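Local coordinates for protein prephenate dehydrogenase (Aquifex aeolicus, PDB 2G5C) that probably catalyses the NAD+-dependent oxidative decarboxylation of prephenate to 3-(4-hydroxyphenyl)pyruvate, a step in tyrosine biosynthesis, at residues Q2-V7 with S23-K28; A90-Q95 with N108-R113; G138-L143 with V167-S172. All coordinates share one frame; numbering follows the deposited sequence.

Contact 1 of 3, residues Q2-V7 with S23-K28; sequences QNVLIV and SGFKGK
Phe25 meets Val4 and Gln2 through the far end of its ring. The closest approach is made by one branch of the valine, with Val4 CG2 3.5 Å from Phe25 CZ; it comes in obliquely. Gln2 arrives from the chain terminus with its side chain bent, and its OE1 lies 3.7 Å from Phe25 CE1, the amide and ring planes being turned 41° apart. The Phe25 ring folds back over its own loop because its CG is set anti to the backbone N (chi1 -170°). Gly27 N sits 3.4 Å above the ring plane, over its centre, while Lys28 O lies at the ring edge. Gly27 has no space for a side chain, since a CB would run into both Gln2 O and Phe25 CZ. Were this ring cut back to an alanine, Val4 CG2 and the Gln2 amide would probably lose their packing partner and Gly27 N would be left uncovered.

Beside the ring the two backbones join as a parallel bridge between Asn3 and Lys28. Lys28 N donates to Gln2 O at 2.9 Å, and Val4 N returns a bond to Lys28 O, also at 2.9 Å. The side chains of Asn3 and Lys28 share one face of the sheet but touch lightly, Asn3 OD1 lying 4.1 Å from Lys28 CB.

A Schellman motif at Gly24 ends helix 11-22, whose Arg21 reaches on to bond the carbonyls of Phe25 and Gly27; Leu20 of the same helix packs on Phe25. On its other flank, strand 3-7 continues the sheet to strand 65-68, with Asp64 OD2 receiving Asn3 N. The contact thus marks the start of pairing between strands 3-7 and 28-32, at the return of the first beta-alpha-beta crossover of the Rossmann-type domain.

Contact 2 of 3, residues A90-Q95 with N108-R113; sequences ATVTDQ and NILGKR. With NAD (nicotinamide-adenine-dinucleotide), chain E.
Val92 and Arg113 supply the backbone hydrogen bond that joins the two segments: Val92 N donates to Arg113 O at 2.9 Å. The N-H points almost straight at its acceptor (177°), although the donor stands well above the carbonyl plane.

A second set of polar contacts fixes the turn after the helix. The Arg113 side chain bends at chi3 (-66°), bringing its guanidinium back to the helix end, where NE donates to Leu110 O at 3.0 Å, in the carbonyl plane and on a lone pair. Arg113 NH2 adds a weak bond to the same oxygen. The positive charge thus lies at the C-terminal end of helix 101-110, a placement likely to be electrostatically favourable. Arg113 NH1 also bonds Ser87 O, so the guanidinium ties this turn to the one preceding strand 91-94. Gly111, with positive phi, leads the chain out of the helix.

Apolar contact is made by Val92 and Leu110, whose side chains cross at about a right angle with Val92 CG1 3.7 Å from Leu110 CD1. Val66 and Leu86 also pack on Val92, and Ala79 of helix 72-85 on Leu110.

Ligand contact occurs at the far end of the strand, where Gln95 O lies 3.2 Å from NAD C6N on the nicotinamide ring. The Gln95 amide is held by Ser69 OG and Tyr136 OH.

Strand 91-94, helix 101-110 and strand 114-120 form a beta-alpha-beta unit, and this arrangement, with the dinucleotide at the strand's C-terminal end, is characteristic of a Rossmann-type nucleotide-binding domain.

Contact 3 of 3, residues G138-L143 with V167-S172; sequences GKKVIL and VVEYMS
Val167 and Lys139 open a run of five backbone hydrogen bonds, Val167 N donating to Lys139 O at 2.8 Å. Val141 N then bonds Val167 O, Glu169 N bonds Val141 O, Leu143 N bonds Glu169 O, and Met171 N closes the series on Leu143 O at 3.2 Å, the alternation of a parallel strand pair. Three CA-H...O contacts accompany it.

On the face carrying Lys140, Ile142 and Glu169, the Glu169 carboxylate comes across the lysine chain at an oblique angle, Glu169 OE2 being 3.5 Å from Lys140 CD. The charged ends, Lys140 NZ and Glu169 OE2, stay 4.6 Å apart, too far for a salt bridge. Glu169 CG occupies the crowded position between backbone N and carbonyl carbon (chi1 54°), which brings it against Ile142 CD1. Selenomethionine Met171 packs on the other branch, Ile142 CG2 lying 3.8 Å from its SE.

The opposite face is more apolar: Leu143 CG meets Val168 CG1 at 3.8 Å, and Leu143 CB approaches the Tyr170 ring obliquely. Trp161 of helix 151-163 packs on Val141 and Leu143.

Tyr211 of the second subunit packs on Glu169. The pairing therefore rests on backbone bonds and apolar packing, with the lysine-glutamate attraction probably a modest addition.

Overall arrangement
From the N terminus, the three contacts follow one another in series, none nested or crossed. Contact 1 closes the loop around helix 11-22, contact 2 the one containing helix 101-110, and contact 3 the longer excursion through helix 151-163. All three reach the same mixed sheet. Strand 65-68 separates strands 3-7 and 91-94, while strand 114-120 bridges from contact 2 to contact 3, with strand 140-143 antiparallel to it. Their centres lie about 17 to 21 Å apart, and no two touch. Helix 151-163 nevertheless links the last two, packing on strand 91-94 as well as on the strands of contact 3. Beyond strand 167-170 the chain enters helix 173-201.

Contact 1 of 3, residues Q2-V7 with S23-K28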
loop_
_atom_site.group_PDB
_atom_site.type_symbol
_atom_site.label_atom_id
_atom_site.label_comp_id
_atom_site.label_asym_id
_atom_site.label_seq_id
_atom_site.Cartn_x
_atom_site.Cartn_y
_atom_site.Cartn_z
ATOM N N GLN A 2 -32.535 -17.706 -18.540
ATOM C CA GLN A 2 -32.695 -17.237 -19.914
ATOM C C GLN A 2 -33.060 -15.758 -19.892
ATOM O O GLN A 2 -32.798 -15.024 -20.844
ATOM C CB GLN A 2 -33.775 -18.038 -20.642
ATOM C CG GLN A 2 -33.311 -18.587 -21.986
ATOM C CD GLN A 2 -32.059 -19.443 -21.865
ATOM O OE1 GLN A 2 -30.971 -18.943 -21.578
ATOM N NE2 GLN A 2 -32.212 -20.746 -22.075
ATOM N N ASN A 3 -33.676 -15.331 -18.797
ATOM C CA ASN A 3 -34.039 -13.931 -18.606
ATOM C C ASN A 3 -33.186 -13.419 -17.452
ATOM O O ASN A 3 -33.582 -13.496 -16.288
ATOM C CB ASN A 3 -35.518 -13.787 -18.254
ATOM C CG ASN A 3 -36.423 -14.047 -19.438
ATOM O OD1 ASN A 3 -36.274 -13.426 -20.489
ATOM N ND2 ASN A 3 -37.372 -14.964 -19.273
ATOM N N VAL A 4 -32.004 -12.914 -17.783
ATOM C CA VAL A 4 -31.084 -12.403 -16.776
ATOM C C VAL A 4 -31.373 -10.946 -16.445
ATOM O O VAL A 4 -31.492 -10.112 -17.340
ATOM C CB VAL A 4 -29.619 -12.510 -17.255
ATOM C CG1 VAL A 4 -28.683 -11.878 -16.226
ATOM C CG2 VAL A 4 -29.255 -13.966 -17.495
ATOM N N LEU A 5 -31.478 -10.646 -15.154
ATOM C CA LEU A 5 -31.731 -9.281 -14.714
ATOM C C LEU A 5 -30.553 -8.732 -13.923
ATOM O O LEU A 5 -30.184 -9.276 -12.881
ATOM C CB LEU A 5 -32.980 -9.208 -13.835
ATOM C CG LEU A 5 -33.218 -7.809 -13.251
ATOM C CD1 LEU A 5 -33.539 -6.835 -14.374
ATOM C CD2 LEU A 5 -34.350 -7.849 -12.235
ATOM N N ILE A 6 -29.970 -7.653 -14.424
ATOM C CA ILE A 6 -28.857 -7.007 -13.746
ATOM C C ILE A 6 -29.449 -5.866 -12.924
ATOM O O ILE A 6 -29.994 -4.918 -13.487
ATOM C CB ILE A 6 -27.852 -6.392 -14.750
ATOM C CG1 ILE A 6 -27.239 -7.483 -15.633
ATOM C CG2 ILE A 6 -26.783 -5.605 -13.990
ATOM C CD1 ILE A 6 -26.409 -8.514 -14.895
ATOM N N VAL A 7 -29.375 -5.969 -11.601
ATOM C CA VAL A 7 -29.884 -4.906 -10.734
ATOM C C VAL A 7 -28.689 -4.041 -10.360
ATOM O O VAL A 7 -27.787 -4.485 -9.645
ATOM C CB VAL A 7 -30.539 -5.464 -9.454
ATOM C CG1 VAL A 7 -30.765 -4.337 -8.457
ATOM C CG2 VAL A 7 -31.880 -6.126 -9.801
ATOM N N SER A 23 -18.917 -15.370 -22.697
ATOM C CA SER A 23 -18.929 -16.778 -22.328
ATOM C C SER A 23 -19.853 -17.596 -23.221
ATOM O O SER A 23 -19.909 -18.820 -23.107
ATOM C CB SER A 23 -19.337 -16.943 -20.862
ATOM O OG SER A 23 -18.323 -16.448 -20.002
ATOM N N GLY A 24 -20.580 -16.914 -24.103
ATOM C CA GLY A 24 -21.472 -17.606 -25.018
ATOM C C GLY A 24 -22.962 -17.505 -24.747
ATOM O O GLY A 24 -23.758 -18.142 -25.436
ATOM N N PHE A 25 -23.351 -16.712 -23.754
ATOM C CA PHE A 25 -24.766 -16.561 -23.427
ATOM C C PHE A 25 -25.533 -16.020 -24.631
ATOM O O PHE A 25 -25.082 -15.090 -25.297
ATOM C CB PHE A 25 -24.938 -15.612 -22.240
ATOM C CG PHE A 25 -26.333 -15.584 -21.680
ATOM C CD1 PHE A 25 -26.879 -16.717 -21.083
ATOM C CD2 PHE A 25 -27.098 -14.424 -21.741
ATOM C CE1 PHE A 25 -28.169 -16.695 -20.551
ATOM C CE2 PHE A 25 -28.387 -14.389 -21.212
ATOM C CZ PHE A 25 -28.924 -15.527 -20.616
ATOM N N LYS A 26 -26.695 -16.605 -24.903
ATOM C CA LYS A 26 -27.515 -16.180 -26.034
ATOM C C LYS A 26 -28.893 -15.693 -25.592
ATOM O O LYS A 26 -29.689 -15.233 -26.411
ATOM C CB LYS A 26 -27.678 -17.340 -27.025
ATOM C CG LYS A 26 -26.371 -17.859 -27.620
ATOM C CD LYS A 26 -25.711 -16.815 -28.513
ATOM C CE LYS A 26 -24.429 -17.342 -29.143
ATOM N NZ LYS A 26 -23.389 -17.654 -28.123
ATOM N N GLY A 27 -29.167 -15.792 -24.294
ATOM C CA GLY A 27 -30.452 -15.365 -23.766
ATOM C C GLY A 27 -30.592 -13.860 -23.656
ATOM O O GLY A 27 -29.801 -13.113 -24.226
ATOM N N LYS A 28 -31.604 -13.412 -22.920
ATOM C CA LYS A 28 -31.847 -11.984 -22.740
ATOM C C LYS A 28 -31.233 -11.448 -21.456
ATOM O O LYS A 28 -31.268 -12.105 -20.415
ATOM C CB LYS A 28 -33.352 -11.695 -22.739
ATOM C CG LYS A 28 -33.971 -11.593 -24.127
ATOM C CD LYS A 28 -33.529 -10.311 -24.819
ATOM C CE LYS A 28 -33.959 -10.279 -26.278
ATOM N NZ LYS A 28 -33.321 -11.375 -27.061
#

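Contact 2 of 3, residues A90-Q95 with N108-R113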
loop_
_atom_site.group_PDB
_atom_site.type_symbol
_atom_site.label_atom_id
_atom_site.label_comp_id
_atom_site.label_asym_id
_atom_site.label_seq_id
_atom_site.Cartn_x
_atom_site.Cartn_y
_atom_site.Cartn_z
ATOM N N ALA A 90 -37.519 -18.241 -9.627
ATOM C CA ALA A 90 -36.352 -17.403 -9.893
ATOM C C ALA A 90 -35.186 -17.608 -8.923
ATOM O O ALA A 90 -35.377 -18.014 -7.775
ATOM C CB ALA A 90 -36.764 -15.929 -9.889
ATOM N N THR A 91 -33.979 -17.320 -9.405
ATOM C CA THR A 91 -32.763 -17.426 -8.599
ATOM C C THR A 91 -32.192 -16.026 -8.428
ATOM O O THR A 91 -32.051 -15.287 -9.403
ATOM C CB THR A 91 -31.694 -18.298 -9.285
ATOM O OG1 THR A 91 -32.140 -19.657 -9.326
ATOM C CG2 THR A 91 -30.373 -18.224 -8.519
ATOM N N VAL A 92 -31.873 -15.661 -7.190
ATOM C CA VAL A 92 -31.323 -14.340 -6.902
ATOM C C VAL A 92 -29.994 -14.450 -6.167
ATOM O O VAL A 92 -29.914 -15.081 -5.113
ATOM C CB VAL A 92 -32.281 -13.500 -6.031
ATOM C CG1 VAL A 92 -31.656 -12.133 -5.743
ATOM C CG2 VAL A 92 -33.623 -13.336 -6.732
ATOM N N THR A 93 -28.958 -13.827 -6.724
ATOM C CA THR A 93 -27.632 -13.858 -6.110
ATOM C C THR A 93 -27.054 -12.439 -6.165
ATOM O O THR A 93 -27.622 -11.570 -6.822
ATOM C CB THR A 93 -26.718 -14.890 -6.842
ATOM O OG1 THR A 93 -25.511 -15.092 -6.096
ATOM C CG2 THR A 93 -26.389 -14.422 -8.249
ATOM N N ASP A 94 -25.946 -12.187 -5.472
ATOM C CA ASP A 94 -25.383 -10.837 -5.469
ATOM C C ASP A 94 -23.869 -10.745 -5.688
ATOM O O ASP A 94 -23.185 -11.744 -5.923
ATOM C CB ASP A 94 -25.749 -10.129 -4.155
ATOM C CG ASP A 94 -24.963 -10.669 -2.950
ATOM O OD1 ASP A 94 -24.946 -11.906 -2.739
ATOM O OD2 ASP A 94 -24.370 -9.851 -2.208
ATOM N N GLN A 95 -23.369 -9.516 -5.613
ATOM C CA GLN A 95 -21.950 -9.216 -5.780
ATOM C C GLN A 95 -21.457 -8.388 -4.600
ATOM O O GLN A 95 -20.290 -8.000 -4.554
ATOM C CB GLN A 95 -21.722 -8.421 -7.070
ATOM C CG GLN A 95 -21.885 -9.228 -8.338
ATOM C CD GLN A 95 -21.355 -8.501 -9.561
ATOM O OE1 GLN A 95 -22.071 -7.737 -10.210
ATOM N NE2 GLN A 95 -20.086 -8.731 -9.874
ATOM N N ASN A 108 -34.423 -14.499 4.430
ATOM C CA ASN A 108 -35.713 -14.342 5.095
ATOM C C ASN A 108 -36.716 -13.572 4.243
ATOM O O ASN A 108 -37.921 -13.656 4.476
ATOM C CB ASN A 108 -35.554 -13.618 6.438
ATOM C CG ASN A 108 -34.784 -14.433 7.456
ATOM O OD1 ASN A 108 -34.891 -15.656 7.496
ATOM N ND2 ASN A 108 -34.017 -13.753 8.300
ATOM N N ILE A 109 -36.218 -12.824 3.260
ATOM C CA ILE A 109 -37.079 -12.030 2.389
ATOM C C ILE A 109 -37.365 -12.686 1.042
ATOM O O ILE A 109 -38.485 -12.605 0.532
ATOM C CB ILE A 109 -36.465 -10.637 2.118
ATOM C CG1 ILE A 109 -36.379 -9.841 3.420
ATOM C CG2 ILE A 109 -37.308 -9.882 1.100
ATOM C CD1 ILE A 109 -35.703 -8.490 3.268
ATOM N N LEU A 110 -36.358 -13.329 0.465
ATOM C CA LEU A 110 -36.519 -13.970 -0.836
ATOM C C LEU A 110 -36.734 -15.471 -0.755
ATOM O O LEU A 110 -37.155 -16.094 -1.727
ATOM C CB LEU A 110 -35.303 -13.677 -1.712
ATOM C CG LEU A 110 -35.083 -12.197 -2.024
ATOM C CD1 LEU A 110 -33.765 -12.025 -2.757
ATOM C CD2 LEU A 110 -36.247 -11.670 -2.857
ATOM N N GLY A 111 -36.428 -16.052 0.400
ATOM C CA GLY A 111 -36.610 -17.482 0.575
ATOM C C GLY A 111 -35.559 -18.343 -0.097
ATOM O O GLY A 111 -34.383 -17.980 -0.158
ATOM N N LYS A 112 -35.993 -19.492 -0.606
ATOM C CA LYS A 112 -35.108 -20.445 -1.267
ATOM C C LYS A 112 -34.475 -19.890 -2.538
ATOM O O LYS A 112 -33.611 -20.528 -3.137
ATOM C CB LYS A 112 -35.883 -21.719 -1.610
ATOM C CG LYS A 112 -36.518 -22.400 -0.411
ATOM C CD LYS A 112 -35.485 -23.101 0.467
ATOM C CE LYS A 112 -34.848 -24.286 -0.252
ATOM N NZ LYS A 112 -34.017 -25.127 0.661
ATOM N N ARG A 113 -34.901 -18.704 -2.949
ATOM C CA ARG A 113 -34.369 -18.101 -4.163
ATOM C C ARG A 113 -32.972 -17.499 -4.034
ATOM O O ARG A 113 -32.197 -17.515 -4.990
ATOM C CB ARG A 113 -35.333 -17.027 -4.676
ATOM C CG ARG A 113 -36.603 -17.606 -5.278
ATOM C CD ARG A 113 -37.582 -16.530 -5.700
ATOM N NE ARG A 113 -38.101 -15.797 -4.553
ATOM C CZ ARG A 113 -39.285 -15.196 -4.529
ATOM N NH1 ARG A 113 -40.076 -15.242 -5.591
ATOM N NH2 ARG A 113 -39.681 -14.555 -3.439
HETATM P PA NAD E . -21.206 1.547 -9.490
HETATM O O1A NAD E . -20.378 1.460 -10.703
HETATM O O2A NAD E . -21.279 2.905 -8.825
HETATM O O5B NAD E . -22.651 1.015 -9.893
HETATM C C5B NAD E . -23.676 0.987 -8.942
HETATM C C4B NAD E . -25.010 1.129 -9.651
HETATM O O4B NAD E . -25.966 1.130 -8.623
HETATM C C3B NAD E . -25.173 2.483 -10.379
HETATM O O3B NAD E . -25.406 2.321 -11.773
HETATM C C2B NAD E . -26.319 3.149 -9.615
HETATM O O2B NAD E . -27.136 4.027 -10.361
HETATM C C1B NAD E . -27.020 1.917 -9.092
HETATM N N9A NAD E . -27.981 2.050 -7.983
HETATM C C8A NAD E . -27.892 2.800 -6.834
HETATM N N7A NAD E . -29.006 2.608 -6.108
HETATM C C5A NAD E . -29.811 1.746 -6.769
HETATM C C6A NAD E . -31.070 1.182 -6.513
HETATM N N6A NAD E . -31.733 1.472 -5.408
HETATM N N1A NAD E . -31.633 0.300 -7.437
HETATM C C2A NAD E . -30.956 -0.026 -8.613
HETATM N N3A NAD E . -29.710 0.527 -8.875
HETATM C C4A NAD E . -29.162 1.393 -7.960
HETATM O O3 NAD E . -20.725 0.469 -8.357
HETATM P PN NAD E . -19.945 -0.908 -8.633
HETATM O O1N NAD E . -20.418 -1.464 -9.915
HETATM O O2N NAD E . -18.486 -0.630 -8.534
HETATM O O5D NAD E . -20.300 -1.918 -7.425
HETATM C C5D NAD E . -21.617 -2.390 -7.219
HETATM C C4D NAD E . -21.705 -3.437 -6.086
HETATM O O4D NAD E . -20.653 -4.379 -6.216
HETATM C C3D NAD E . -21.651 -2.946 -4.633
HETATM O O3D NAD E . -22.733 -3.541 -3.912
HETATM C C2D NAD E . -20.306 -3.398 -4.085
HETATM O O2D NAD E . -20.351 -3.733 -2.701
HETATM C C1D NAD E . -19.953 -4.567 -5.003
HETATM N N1N NAD E . -18.505 -4.756 -5.325
HETATM C C2N NAD E . -17.793 -3.671 -5.833
HETATM C C3N NAD E . -16.435 -3.812 -6.146
HETATM C C7N NAD E . -15.685 -2.633 -6.693
HETATM O O7N NAD E . -14.360 -2.805 -6.988
HETATM N N7N NAD E . -16.235 -1.451 -6.903
HETATM C C4N NAD E . -15.807 -5.071 -5.937
HETATM C C5N NAD E . -16.539 -6.165 -5.421
HETATM C C6N NAD E . -17.899 -5.991 -5.117
#

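Contact 3 of 3, residues G138-L143 with V167-S172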
loop_
_atom_site.group_PDB
_atom_site.type_symbol
_atom_site.label_atom_id
_atom_site.label_comp_id
_atom_site.label_asym_id
_atom_site.label_seq_id
_atom_site.Cartn_x
_atom_site.Cartn_y
_atom_site.Cartn_z
ATOM N N GLY A 138 -10.185 -15.937 -13.865
ATOM C CA GLY A 138 -9.174 -16.379 -12.920
ATOM C C GLY A 138 -9.360 -15.861 -11.507
ATOM O O GLY A 138 -8.765 -16.389 -10.567
ATOM N N LYS A 139 -10.179 -14.827 -11.350
ATOM C CA LYS A 139 -10.430 -14.248 -10.035
ATOM C C LYS A 139 -11.194 -15.204 -9.121
ATOM O O LYS A 139 -11.828 -16.148 -9.585
ATOM C CB LYS A 139 -11.219 -12.942 -10.174
ATOM C CG LYS A 139 -10.382 -11.671 -10.091
ATOM C CD LYS A 139 -9.427 -11.512 -11.261
ATOM C CE LYS A 139 -8.719 -10.164 -11.185
ATOM N NZ LYS A 139 -7.896 -9.879 -12.393
ATOM N N LYS A 140 -11.130 -14.953 -7.818
ATOM C CA LYS A 140 -11.830 -15.792 -6.857
ATOM C C LYS A 140 -13.260 -15.301 -6.674
ATOM O O LYS A 140 -13.540 -14.112 -6.818
ATOM C CB LYS A 140 -11.119 -15.771 -5.502
ATOM C CG LYS A 140 -9.693 -16.292 -5.528
ATOM C CD LYS A 140 -9.089 -16.300 -4.131
ATOM C CE LYS A 140 -7.635 -16.750 -4.155
ATOM N NZ LYS A 140 -7.027 -16.799 -2.793
ATOM N N VAL A 141 -14.160 -16.230 -6.371
ATOM C CA VAL A 141 -15.559 -15.902 -6.132
ATOM C C VAL A 141 -16.012 -16.655 -4.890
ATOM O O VAL A 141 -15.987 -17.886 -4.848
ATOM C CB VAL A 141 -16.458 -16.299 -7.316
ATOM C CG1 VAL A 141 -17.916 -16.044 -6.960
ATOM C CG2 VAL A 141 -16.078 -15.496 -8.548
ATOM N N ILE A 142 -16.416 -15.904 -3.875
ATOM C CA ILE A 142 -16.855 -16.496 -2.624
ATOM C C ILE A 142 -18.373 -16.579 -2.523
ATOM O O ILE A 142 -19.065 -15.557 -2.533
ATOM C CB ILE A 142 -16.352 -15.681 -1.415
ATOM C CG1 ILE A 142 -14.876 -15.311 -1.598
ATOM C CG2 ILE A 142 -16.550 -16.479 -0.137
ATOM C CD1 ILE A 142 -13.941 -16.492 -1.666
ATOM N N LEU A 143 -18.888 -17.800 -2.436
ATOM C CA LEU A 143 -20.319 -18.004 -2.282
ATOM C C LEU A 143 -20.492 -18.364 -0.817
ATOM O O LEU A 143 -19.670 -19.089 -0.251
ATOM C CB LEU A 143 -20.817 -19.137 -3.188
ATOM C CG LEU A 143 -20.636 -18.894 -4.692
ATOM C CD1 LEU A 143 -21.447 -19.916 -5.477
ATOM C CD2 LEU A 143 -21.093 -17.480 -5.047
ATOM N N VAL A 167 -13.203 -18.574 -9.948
ATOM C CA VAL A 167 -12.725 -19.723 -9.183
ATOM C C VAL A 167 -13.497 -19.712 -7.869
ATOM O O VAL A 167 -13.169 -18.965 -6.949
ATOM C CB VAL A 167 -11.210 -19.616 -8.895
ATOM C CG1 VAL A 167 -10.754 -20.787 -8.038
ATOM C CG2 VAL A 167 -10.438 -19.594 -10.204
ATOM N N VAL A 168 -14.520 -20.556 -7.790
ATOM C CA VAL A 168 -15.387 -20.611 -6.623
ATOM C C VAL A 168 -14.933 -21.445 -5.429
ATOM O O VAL A 168 -14.339 -22.515 -5.575
ATOM C CB VAL A 168 -16.796 -21.090 -7.039
ATOM C CG1 VAL A 168 -17.750 -21.036 -5.853
ATOM C CG2 VAL A 168 -17.308 -20.235 -8.182
ATOM N N GLU A 169 -15.237 -20.924 -4.243
ATOM C CA GLU A 169 -14.935 -21.571 -2.973
ATOM C C GLU A 169 -16.039 -21.121 -2.023
ATOM O O GLU A 169 -16.647 -20.070 -2.235
ATOM C CB GLU A 169 -13.554 -21.146 -2.451
ATOM C CG GLU A 169 -13.342 -19.651 -2.342
ATOM C CD GLU A 169 -11.931 -19.292 -1.902
ATOM O OE1 GLU A 169 -11.561 -19.607 -0.749
ATOM O OE2 GLU A 169 -11.186 -18.699 -2.712
ATOM N N TYR A 170 -16.309 -21.909 -0.986
ATOM C CA TYR A 170 -17.375 -21.572 -0.049
ATOM C C TYR A 170 -16.905 -21.132 1.329
ATOM O O TYR A 170 -15.902 -21.615 1.839
ATOM C CB TYR A 170 -18.332 -22.760 0.126
ATOM C CG TYR A 170 -18.919 -23.310 -1.159
ATOM C CD1 TYR A 170 -19.180 -22.477 -2.248
ATOM C CD2 TYR A 170 -19.249 -24.661 -1.271
ATOM C CE1 TYR A 170 -19.752 -22.972 -3.414
ATOM C CE2 TYR A 170 -19.824 -25.167 -2.432
ATOM C CZ TYR A 170 -20.073 -24.318 -3.498
ATOM O OH TYR A 170 -20.645 -24.811 -4.649
HETATM N N MSE A 171 -17.665 -20.216 1.924
HETATM C CA MSE A 171 -17.386 -19.692 3.257
HETATM C C MSE A 171 -18.719 -19.370 3.902
HETATM O O MSE A 171 -19.662 -19.000 3.212
HETATM C CB MSE A 171 -16.579 -18.392 3.184
HETATM C CG MSE A 171 -15.149 -18.518 2.714
HETATM SE SE MSE A 171 -14.251 -16.802 2.906
HETATM C CE MSE A 171 -14.217 -16.683 4.817
ATOM N N SER A 172 -18.812 -19.502 5.219
ATOM C CA SER A 172 -20.055 -19.160 5.884
ATOM C C SER A 172 -20.155 -17.639 5.820
ATOM O O SER A 172 -19.145 -16.950 5.650
ATOM C CB SER A 172 -20.037 -19.605 7.344
ATOM O OG SER A 172 -19.125 -18.825 8.100
#